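Local structure of KLLA0F20702p (Kluyveromyces lactis, 5Y5A) at residues Phe397-Phe402 with Cys431-His436; Phe401-Ile406 with Thr447-Ser452; Asp407-Lys412 with Phe420-Met425. The protein probably serves as the Est1 component of yeast telomerase, helping to bring the enzyme to telomeres by binding Cdc13. One frame throughout, in Å; residues are numbered along the deposited sequence.

Contact 1: Phe397-Phe402 with Cys431-His436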
loop_
_atom_site.group_PDB
_atom_site.type_symbol
_atom_site.label_atom_id
_atom_site.label_comp_id
_atom_site.label_asym_id
_atom_site.label_seq_id
_atom_site.Cartn_x
_atom_site.Cartn_y
_atom_site.Cartn_z
ATOM N N PHE A 397 -21.999 -3.256 -4.378
ATOM C CA PHE A 397 -21.589 -3.399 -2.985
ATOM C C PHE A 397 -20.609 -2.300 -2.612
ATOM O O PHE A 397 -20.674 -1.735 -1.525
ATOM C CB PHE A 397 -20.945 -4.773 -2.718
ATOM C CG PHE A 397 -20.258 -4.851 -1.384
ATOM C CD1 PHE A 397 -21.003 -4.869 -0.208
ATOM C CD2 PHE A 397 -18.873 -4.869 -1.299
ATOM C CE1 PHE A 397 -20.376 -4.916 1.040
ATOM C CE2 PHE A 397 -18.236 -4.917 -0.066
ATOM C CZ PHE A 397 -18.988 -4.940 1.113
ATOM N N ILE A 398 -19.685 -2.011 -3.519
ATOM C CA ILE A 398 -18.692 -0.981 -3.257
ATOM C C ILE A 398 -19.375 0.367 -3.031
ATOM O O ILE A 398 -19.055 1.087 -2.080
ATOM C CB ILE A 398 -17.666 -0.898 -4.405
ATOM C CG1 ILE A 398 -16.831 -2.183 -4.416
ATOM C CG2 ILE A 398 -16.759 0.309 -4.240
ATOM C CD1 ILE A 398 -15.766 -2.226 -5.452
ATOM N N PHE A 399 -20.349 0.700 -3.874
ATOM C CA PHE A 399 -21.010 1.993 -3.718
ATOM C C PHE A 399 -21.966 1.996 -2.529
ATOM O O PHE A 399 -22.236 3.042 -1.949
ATOM C CB PHE A 399 -21.710 2.388 -5.019
ATOM C CG PHE A 399 -20.789 3.079 -5.981
ATOM C CD1 PHE A 399 -19.937 2.346 -6.790
ATOM C CD2 PHE A 399 -20.711 4.460 -6.010
ATOM C CE1 PHE A 399 -19.060 2.980 -7.661
ATOM C CE2 PHE A 399 -19.828 5.102 -6.875
ATOM C CZ PHE A 399 -19.008 4.360 -7.703
ATOM N N LYS A 400 -22.440 0.819 -2.144
ATOM C CA LYS A 400 -23.183 0.681 -0.903
ATOM C C LYS A 400 -22.287 1.096 0.272
ATOM O O LYS A 400 -22.715 1.820 1.173
ATOM C CB LYS A 400 -23.675 -0.756 -0.731
ATOM C CG LYS A 400 -24.511 -0.966 0.512
ATOM C CD LYS A 400 -25.040 -2.385 0.599
ATOM C CE LYS A 400 -25.908 -2.548 1.839
ATOM N NZ LYS A 400 -26.534 -3.896 1.924
ATOM N N PHE A 401 -21.035 0.637 0.239
ATOM C CA PHE A 401 -20.037 0.981 1.254
ATOM C C PHE A 401 -19.759 2.484 1.276
ATOM O O PHE A 401 -19.686 3.094 2.346
ATOM C CB PHE A 401 -18.738 0.212 0.994
ATOM C CG PHE A 401 -17.735 0.317 2.102
ATOM C CD1 PHE A 401 -17.772 -0.564 3.172
ATOM C CD2 PHE A 401 -16.743 1.285 2.067
ATOM C CE1 PHE A 401 -16.840 -0.482 4.194
ATOM C CE2 PHE A 401 -15.807 1.377 3.092
ATOM C CZ PHE A 401 -15.858 0.496 4.151
ATOM N N PHE A 402 -19.601 3.060 0.083
ATOM C CA PHE A 402 -19.446 4.509 -0.091
ATOM C C PHE A 402 -20.575 5.289 0.579
ATOM O O PHE A 402 -20.333 6.154 1.414
ATOM C CB PHE A 402 -19.418 4.890 -1.579
ATOM C CG PHE A 402 -18.138 4.546 -2.291
ATOM C CD1 PHE A 402 -17.152 3.794 -1.676
ATOM C CD2 PHE A 402 -17.927 4.985 -3.593
ATOM C CE1 PHE A 402 -15.986 3.487 -2.340
ATOM C CE2 PHE A 402 -16.762 4.680 -4.262
ATOM C CZ PHE A 402 -15.787 3.927 -3.633
ATOM N N CYS A 431 -11.677 10.928 -6.818
ATOM C CA CYS A 431 -10.502 10.745 -7.657
ATOM C C CYS A 431 -10.529 9.385 -8.336
ATOM O O CYS A 431 -10.120 9.249 -9.493
ATOM C CB CYS A 431 -9.227 10.906 -6.839
ATOM S SG CYS A 431 -8.855 12.621 -6.473
ATOM N N TRP A 432 -11.018 8.380 -7.622
ATOM C CA TRP A 432 -11.176 7.058 -8.215
ATOM C C TRP A 432 -12.208 7.103 -9.329
ATOM O O TRP A 432 -11.962 6.642 -10.450
ATOM C CB TRP A 432 -11.600 6.032 -7.165
ATOM C CG TRP A 432 -11.798 4.655 -7.735
ATOM C CD1 TRP A 432 -10.900 3.937 -8.481
ATOM C CD2 TRP A 432 -12.951 3.819 -7.586
ATOM N NE1 TRP A 432 -11.430 2.708 -8.810
ATOM C CE2 TRP A 432 -12.683 2.606 -8.261
ATOM C CE3 TRP A 432 -14.183 3.974 -6.940
ATOM C CZ2 TRP A 432 -13.606 1.563 -8.317
ATOM C CZ3 TRP A 432 -15.095 2.929 -6.986
ATOM C CH2 TRP A 432 -14.802 1.743 -7.676
ATOM N N ILE A 433 -13.365 7.672 -9.004
ATOM C CA ILE A 433 -14.490 7.709 -9.925
ATOM C C ILE A 433 -14.131 8.422 -11.231
ATOM O O ILE A 433 -14.469 7.932 -12.306
ATOM C CB ILE A 433 -15.710 8.363 -9.253
ATOM C CG1 ILE A 433 -16.263 7.419 -8.178
ATOM C CG2 ILE A 433 -16.795 8.683 -10.266
ATOM C CD1 ILE A 433 -17.372 8.002 -7.340
ATOM N N LYS A 434 -13.411 9.543 -11.149
ATOM C CA LYS A 434 -13.029 10.287 -12.349
ATOM C C LYS A 434 -11.979 9.565 -13.201
ATOM O O LYS A 434 -11.690 9.990 -14.323
ATOM C CB LYS A 434 -12.491 11.669 -11.979
ATOM C CG LYS A 434 -10.983 11.740 -11.904
ATOM C CD LYS A 434 -10.505 13.099 -11.420
ATOM C CE LYS A 434 -9.944 13.918 -12.564
ATOM N NZ LYS A 434 -9.475 15.249 -12.095
ATOM N N SER A 435 -11.411 8.488 -12.673
ATOM C CA SER A 435 -10.294 7.806 -13.325
ATOM C C SER A 435 -10.716 6.670 -14.246
ATOM O O SER A 435 -9.905 6.168 -15.010
ATOM C CB SER A 435 -9.325 7.239 -12.276
ATOM O OG SER A 435 -8.673 8.266 -11.553
ATOM N N HIS A 436 -11.964 6.233 -14.140
ATOM C CA HIS A 436 -12.415 5.073 -14.901
ATOM C C HIS A 436 -13.823 5.309 -15.456
ATOM O O HIS A 436 -14.776 5.509 -14.708
ATOM C CB HIS A 436 -12.367 3.815 -14.028
ATOM C CG HIS A 436 -11.055 3.623 -13.334
ATOM N ND1 HIS A 436 -9.928 3.160 -13.983
ATOM C CD2 HIS A 436 -10.676 3.854 -12.053
ATOM C CE1 HIS A 436 -8.921 3.108 -13.134
ATOM N NE2 HIS A 436 -9.343 3.538 -11.958
#
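Phe402 and Trp432 meet rim to rim. Their six-membered rings have centroids 5.8 Å apart and planes turned 82° against each other, yet neither ring lies over the face of its partner. Phe402 CZ comes to 3.6 Å from Trp432 CZ3, and Trp432 CE3 lies in the plane of the Phe402 ring, at its edge. The indole reaches this far because Trp432 CG stands anti to the backbone N (chi1 179°), which sends the benzo end toward helix 385-410. Phe399 meets the same corner obliquely, its CE1 4.0 Å from Trp432 CZ3. Within its own helix, Phe399 carries Phe402 CD2 over one face, near the rim.

Aliphatic contacts flank the rings. Ile433 CD1 touches the edge of the Phe399 ring, close to its plane, at 3.8 Å from Phe399 CE2. Ile398 CG2 packs against Trp432 CZ3 at 4.1 Å, the two side chains crossing at about a right angle.

The polar atom of the indole is satisfied away from the interface: Trp432 NE1 is hydrogen-bonded to His373 NE2 on helix 339-379. The whole is buried aromatic packing between 385-410 and 421-433, the two helices of a hairpin, in the all-helical region matching the Est1 DNA/RNA binding family of the TPR clan.

Contact 2: Phe401-Ile406 with Thr447-Ser452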
loop_
_atom_site.group_PDB
_atom_site.type_symbol
_atom_site.label_atom_id
_atom_site.label_comp_id
_atom_site.label_asym_id
_atom_site.label_seq_id
_atom_site.Cartn_x
_atom_site.Cartn_y
_atom_site.Cartn_z
ATOM N N PHE A 401 -21.035 0.637 0.239
ATOM C CA PHE A 401 -20.037 0.981 1.254
ATOM C C PHE A 401 -19.759 2.484 1.276
ATOM O O PHE A 401 -19.686 3.094 2.346
ATOM C CB PHE A 401 -18.738 0.212 0.994
ATOM C CG PHE A 401 -17.735 0.317 2.102
ATOM C CD1 PHE A 401 -17.772 -0.564 3.172
ATOM C CD2 PHE A 401 -16.743 1.285 2.067
ATOM C CE1 PHE A 401 -16.840 -0.482 4.194
ATOM C CE2 PHE A 401 -15.807 1.377 3.092
ATOM C CZ PHE A 401 -15.858 0.496 4.151
ATOM N N PHE A 402 -19.601 3.060 0.083
ATOM C CA PHE A 402 -19.446 4.509 -0.091
ATOM C C PHE A 402 -20.575 5.289 0.579
ATOM O O PHE A 402 -20.333 6.154 1.414
ATOM C CB PHE A 402 -19.418 4.890 -1.579
ATOM C CG PHE A 402 -18.138 4.546 -2.291
ATOM C CD1 PHE A 402 -17.152 3.794 -1.676
ATOM C CD2 PHE A 402 -17.927 4.985 -3.593
ATOM C CE1 PHE A 402 -15.986 3.487 -2.340
ATOM C CE2 PHE A 402 -16.762 4.680 -4.262
ATOM C CZ PHE A 402 -15.787 3.927 -3.633
ATOM N N THR A 403 -21.813 4.987 0.199
ATOM C CA THR A 403 -22.947 5.743 0.717
ATOM C C THR A 403 -23.103 5.542 2.218
ATOM O O THR A 403 -23.535 6.446 2.930
ATOM C CB THR A 403 -24.257 5.366 0.005
ATOM O OG1 THR A 403 -24.535 3.978 0.209
ATOM C CG2 THR A 403 -24.130 5.624 -1.474
ATOM N N HIS A 404 -22.747 4.361 2.703
ATOM C CA HIS A 404 -22.747 4.125 4.145
ATOM C C HIS A 404 -21.705 5.027 4.823
ATOM O O HIS A 404 -22.005 5.698 5.810
ATOM C CB HIS A 404 -22.474 2.652 4.457
ATOM C CG HIS A 404 -22.647 2.301 5.898
ATOM N ND1 HIS A 404 -23.876 2.299 6.523
ATOM C CD2 HIS A 404 -21.746 1.942 6.843
ATOM C CE1 HIS A 404 -23.727 1.954 7.788
ATOM N NE2 HIS A 404 -22.442 1.728 8.007
ATOM N N LEU A 405 -20.492 5.050 4.273
ATOM C CA LEU A 405 -19.441 5.955 4.743
ATOM C C LEU A 405 -19.888 7.406 4.734
ATOM O O LEU A 405 -19.680 8.128 5.692
ATOM C CB LEU A 405 -18.189 5.835 3.881
ATOM C CG LEU A 405 -17.195 4.734 4.222
ATOM C CD1 LEU A 405 -15.894 4.968 3.471
ATOM C CD2 LEU A 405 -16.976 4.700 5.724
ATOM N N ILE A 406 -20.466 7.836 3.621
ATOM C CA ILE A 406 -20.909 9.214 3.490
ATOM C C ILE A 406 -22.053 9.523 4.460
ATOM O O ILE A 406 -21.972 10.464 5.246
ATOM C CB ILE A 406 -21.359 9.515 2.053
ATOM C CG1 ILE A 406 -20.166 9.384 1.106
ATOM C CG2 ILE A 406 -21.986 10.913 1.979
ATOM C CD1 ILE A 406 -20.534 9.192 -0.342
ATOM N N THR A 447 -28.481 6.254 -7.688
ATOM C CA THR A 447 -29.324 7.230 -6.999
ATOM C C THR A 447 -28.869 7.430 -5.556
ATOM O O THR A 447 -28.805 8.562 -5.077
ATOM C CB THR A 447 -30.827 6.829 -7.011
ATOM O OG1 THR A 447 -30.981 5.500 -6.500
ATOM C CG2 THR A 447 -31.400 6.902 -8.425
ATOM N N SER A 448 -28.534 6.337 -4.873
ATOM C CA SER A 448 -28.081 6.435 -3.492
ATOM C C SER A 448 -26.783 7.232 -3.405
ATOM O O SER A 448 -26.649 8.095 -2.551
ATOM C CB SER A 448 -27.890 5.049 -2.881
ATOM O OG SER A 448 -26.883 4.338 -3.569
ATOM N N PHE A 449 -25.840 6.961 -4.303
ATOM C CA PHE A 449 -24.556 7.655 -4.252
ATOM C C PHE A 449 -24.701 9.132 -4.626
ATOM O O PHE A 449 -24.153 10.001 -3.954
ATOM C CB PHE A 449 -23.506 6.977 -5.155
ATOM C CG PHE A 449 -22.175 7.677 -5.129
ATOM C CD1 PHE A 449 -21.334 7.548 -4.035
ATOM C CD2 PHE A 449 -21.792 8.520 -6.165
ATOM C CE1 PHE A 449 -20.120 8.229 -3.983
ATOM C CE2 PHE A 449 -20.580 9.202 -6.119
ATOM C CZ PHE A 449 -19.747 9.057 -5.026
ATOM N N CYS A 450 -25.451 9.421 -5.684
ATOM C CA CYS A 450 -25.713 10.811 -6.065
ATOM C C CYS A 450 -26.445 11.572 -4.975
ATOM O O CYS A 450 -26.120 12.726 -4.699
ATOM C CB CYS A 450 -26.514 10.876 -7.369
ATOM S SG CYS A 450 -25.516 10.411 -8.790
ATOM N N GLN A 451 -27.429 10.932 -4.355
ATOM C CA GLN A 451 -28.106 11.555 -3.216
ATOM C C GLN A 451 -27.106 11.878 -2.094
ATOM O O GLN A 451 -27.144 12.967 -1.517
ATOM C CB GLN A 451 -29.220 10.651 -2.682
ATOM C CG GLN A 451 -29.986 11.253 -1.512
ATOM C CD GLN A 451 -30.816 12.458 -1.929
ATOM O OE1 GLN A 451 -31.775 12.328 -2.687
ATOM N NE2 GLN A 451 -30.434 13.638 -1.452
ATOM N N SER A 452 -26.209 10.937 -1.798
ATOM C CA SER A 452 -25.216 11.134 -0.739
ATOM C C SER A 452 -24.273 12.302 -1.028
ATOM O O SER A 452 -23.975 13.096 -0.144
ATOM C CB SER A 452 -24.400 9.851 -0.528
ATOM O OG SER A 452 -25.135 8.917 0.247
#
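The Phe449 ring receives Thr403 at its edge, where the CG2 methyl lies near the ring plane, whereas Phe402 and Ile406 come at it obliquely. Both of these converge on one corner: Phe449 CE1 is 3.9 Å from Phe402 CD2 and 3.8 Å from Ile406 CD1. Phe449 CG is anti to the backbone N (chi1 180°), which swings the ring over to helix 385-410 although its CB does not head there. Beyond these segments Phe399 joins it in an edge-to-face pair.

Thr403 marks the closest backbone approach, its CA 5.6 Å from that of Phe449. Its methyl presses on the opposing main chain and on the Ser448 hydroxyl, with Thr403 CG2 3.5 Å from Phe449 CA and 3.7 Å from Ser448 OG. The hydroxyl of Thr403 turns back instead: with OG1 between the backbone N and the carbonyl carbon (chi1 61°), it is hydrogen-bonded to Lys400 O, about one turn earlier in its own helix. Further along, Ile406 CG2 lies 3.6 Å from Ser452 CB, an apolar touch beside a polar group whose OG is taken up by Asp407.

The axes of the two helical segments come within 9.2 Å and run in nearly the same direction, 27° apart. Two roughly parallel helices, with 421-433 and 437-444 between them along the chain, are consistent with the helical-repeat architecture of the TPR clan, to which this family is assigned.

Contact 3: Asp407-Lys412 with Phe420-Met425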
loop_
_atom_site.group_PDB
_atom_site.type_symbol
_atom_site.label_atom_id
_atom_site.label_comp_id
_atom_site.label_asym_id
_atom_site.label_seq_id
_atom_site.Cartn_x
_atom_site.Cartn_y
_atom_site.Cartn_z
ATOM N N ASP A 407 -23.108 8.715 4.415
ATOM C CA ASP A 407 -24.299 8.987 5.211
ATOM C C ASP A 407 -24.033 8.898 6.711
ATOM O O ASP A 407 -24.482 9.753 7.460
ATOM C CB ASP A 407 -25.440 8.030 4.839
ATOM C CG ASP A 407 -25.916 8.207 3.398
ATOM O OD1 ASP A 407 -25.461 9.151 2.718
ATOM O OD2 ASP A 407 -26.747 7.398 2.940
ATOM N N LYS A 408 -23.306 7.880 7.170
ATOM C CA LYS A 408 -23.220 7.673 8.618
ATOM C C LYS A 408 -21.937 8.215 9.233
ATOM O O LYS A 408 -21.839 8.319 10.457
ATOM C CB LYS A 408 -23.362 6.184 8.969
ATOM C CG LYS A 408 -24.545 5.474 8.321
ATOM C CD LYS A 408 -25.874 6.052 8.759
ATOM C CE LYS A 408 -27.018 5.328 8.073
ATOM N NZ LYS A 408 -28.314 6.011 8.308
ATOM N N VAL A 409 -20.950 8.568 8.413
ATOM C CA VAL A 409 -19.678 8.997 8.994
ATOM C C VAL A 409 -19.268 10.406 8.562
ATOM O O VAL A 409 -19.219 11.313 9.389
ATOM C CB VAL A 409 -18.527 8.006 8.660
ATOM C CG1 VAL A 409 -17.260 8.421 9.375
ATOM C CG2 VAL A 409 -18.909 6.586 9.059
ATOM N N ILE A 410 -18.976 10.587 7.280
ATOM C CA ILE A 410 -18.482 11.870 6.790
ATOM C C ILE A 410 -19.507 12.982 7.030
ATOM O O ILE A 410 -19.135 14.093 7.406
ATOM C CB ILE A 410 -18.114 11.803 5.289
ATOM C CG1 ILE A 410 -17.125 10.656 5.028
ATOM C CG2 ILE A 410 -17.514 13.118 4.832
ATOM C CD1 ILE A 410 -16.771 10.449 3.542
ATOM N N MET A 411 -20.794 12.679 6.851
ATOM C CA MET A 411 -21.845 13.670 7.098
ATOM C C MET A 411 -21.872 14.120 8.554
ATOM O O MET A 411 -22.290 15.244 8.851
ATOM C CB MET A 411 -23.225 13.124 6.704
ATOM C CG MET A 411 -23.519 13.165 5.210
ATOM S SD MET A 411 -23.680 14.833 4.564
ATOM C CE MET A 411 -25.318 15.258 5.152
ATOM N N LYS A 412 -21.430 13.251 9.459
ATOM C CA LYS A 412 -21.394 13.603 10.880
ATOM C C LYS A 412 -20.064 14.243 11.273
ATOM O O LYS A 412 -19.892 14.656 12.415
ATOM C CB LYS A 412 -21.648 12.374 11.765
ATOM C CG LYS A 412 -22.923 11.600 11.444
ATOM C CD LYS A 412 -23.324 10.678 12.602
ATOM C CE LYS A 412 -24.425 9.703 12.182
ATOM N NZ LYS A 412 -24.887 8.842 13.312
ATOM N N PHE A 420 -7.849 14.174 9.332
ATOM C CA PHE A 420 -7.825 14.366 7.892
ATOM C C PHE A 420 -8.688 13.330 7.187
ATOM O O PHE A 420 -9.167 13.582 6.086
ATOM C CB PHE A 420 -6.382 14.311 7.356
ATOM C CG PHE A 420 -5.796 12.919 7.300
ATOM C CD1 PHE A 420 -5.945 12.131 6.163
ATOM C CD2 PHE A 420 -5.088 12.405 8.377
ATOM C CE1 PHE A 420 -5.414 10.854 6.110
ATOM C CE2 PHE A 420 -4.553 11.128 8.333
ATOM C CZ PHE A 420 -4.718 10.348 7.197
ATOM N N GLN A 421 -8.900 12.176 7.821
ATOM C CA GLN A 421 -9.470 11.023 7.107
ATOM C C GLN A 421 -10.873 11.251 6.560
ATOM O O GLN A 421 -11.234 10.704 5.517
ATOM C CB GLN A 421 -9.501 9.782 8.000
ATOM C CG GLN A 421 -8.150 9.173 8.289
ATOM C CD GLN A 421 -7.557 9.686 9.583
ATOM O OE1 GLN A 421 -8.055 10.652 10.176
ATOM N NE2 GLN A 421 -6.488 9.039 10.034
ATOM N N TYR A 422 -11.665 12.042 7.271
ATOM C CA TYR A 422 -13.067 12.225 6.908
ATOM C C TYR A 422 -13.240 12.812 5.511
ATOM O O TYR A 422 -13.909 12.213 4.673
ATOM C CB TYR A 422 -13.760 13.087 7.956
ATOM C CG TYR A 422 -13.871 12.348 9.260
ATOM C CD1 TYR A 422 -14.663 11.208 9.354
ATOM C CD2 TYR A 422 -13.161 12.748 10.377
ATOM C CE1 TYR A 422 -14.771 10.510 10.530
ATOM C CE2 TYR A 422 -13.257 12.041 11.573
ATOM C CZ TYR A 422 -14.068 10.920 11.637
ATOM O OH TYR A 422 -14.188 10.199 12.811
ATOM N N LEU A 423 -12.611 13.952 5.244
ATOM C CA LEU A 423 -12.713 14.553 3.917
ATOM C C LEU A 423 -11.744 13.900 2.919
ATOM O O LEU A 423 -11.972 13.935 1.713
ATOM C CB LEU A 423 -12.472 16.061 4.001
ATOM C CG LEU A 423 -13.567 16.872 4.723
ATOM C CD1 LEU A 423 -13.360 18.361 4.517
ATOM C CD2 LEU A 423 -14.965 16.471 4.253
ATOM N N ALA A 424 -10.673 13.293 3.423
ATOM C CA ALA A 424 -9.738 12.559 2.561
ATOM C C ALA A 424 -10.422 11.381 1.882
ATOM O O ALA A 424 -10.150 11.084 0.725
ATOM C CB ALA A 424 -8.536 12.073 3.356
ATOM N N MET A 425 -11.315 10.715 2.602
ATOM C CA MET A 425 -12.066 9.597 2.038
ATOM C C MET A 425 -12.965 10.065 0.897
ATOM O O MET A 425 -13.077 9.393 -0.128
ATOM C CB MET A 425 -12.900 8.894 3.126
ATOM C CG MET A 425 -12.070 7.977 4.033
ATOM S SD MET A 425 -13.029 6.968 5.187
ATOM C CE MET A 425 -13.878 8.226 6.134
#
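Val409 and Ile410 meet Tyr422 near the closed end of an alpha-helical hairpin, in which helices 385-410 and 421-433 are joined by a short non-helical connection. The tight part is here. Val409 CG1 sits at the edge of the Tyr422 ring, in its plane, only 3.4 Å from Tyr422 CE1, with the valine side chain lying across the run of the tyrosine. Val409 CG1 is anti to the backbone N (chi1 -175°), the position that carries this methyl to the ring. The CA atoms of Ile410 and Tyr422 approach to 5.4 Å, and the isoleucine drapes its side chain round a backbone carbonyl: CG1, CG2 and CD1 of Ile410 all gather at Tyr422 O, with CD1 nearest at 3.5 Å. This is apolar contact with a carbonyl oxygen, and the interface has no polar bond of its own.

The packing slackens to either side of that carbonyl. Ile410 CG2 is 4.3 Å from Leu423 CD2, and Ile410 CD1 is 4.2 Å from Met425 CB. Leu423 starts out pointing away and comes back only through its tip, while its side chain also touches His530, Val534 and Leu537 of helix 526-546. Met425 and Tyr422 are covered from another quarter by helix 339-379. Toward solvent, Lys412 is exposed and its side chain leads away from 420-425. Met411, also apart from 420-425, touches helix 447-462.

Residues 407-410 include a wider pi-type turn, and just beyond it Lys412 N donates to Val409 O at 2.9 Å.

All three contacts use helix 385-410, which meets helix 421-433 in contacts 1 and 3 and helix 447-462 in contact 2. Contacts 1 and 2 share Phe402, their centres about 10 Å apart: Phe399 CD2 lies 3.6 Å from Phe449 CG, and Ile433 CD1 is 3.5 Å from Phe449 CZ. Contacts 2 and 3, centres about 12 Å apart, touch through Leu405 CD1 and Met425 SD at 3.9 Å and through probable hydrogen bonds of Ser452 OG with Asp407 OD1 and Ile406 O with Met411 N. Contacts 1 and 3 stay separate, nearest atoms about 5 Å apart. Near contact 1, Lys434 packs on an aromatic side chain of the bound peptide, presumably from Cdc13.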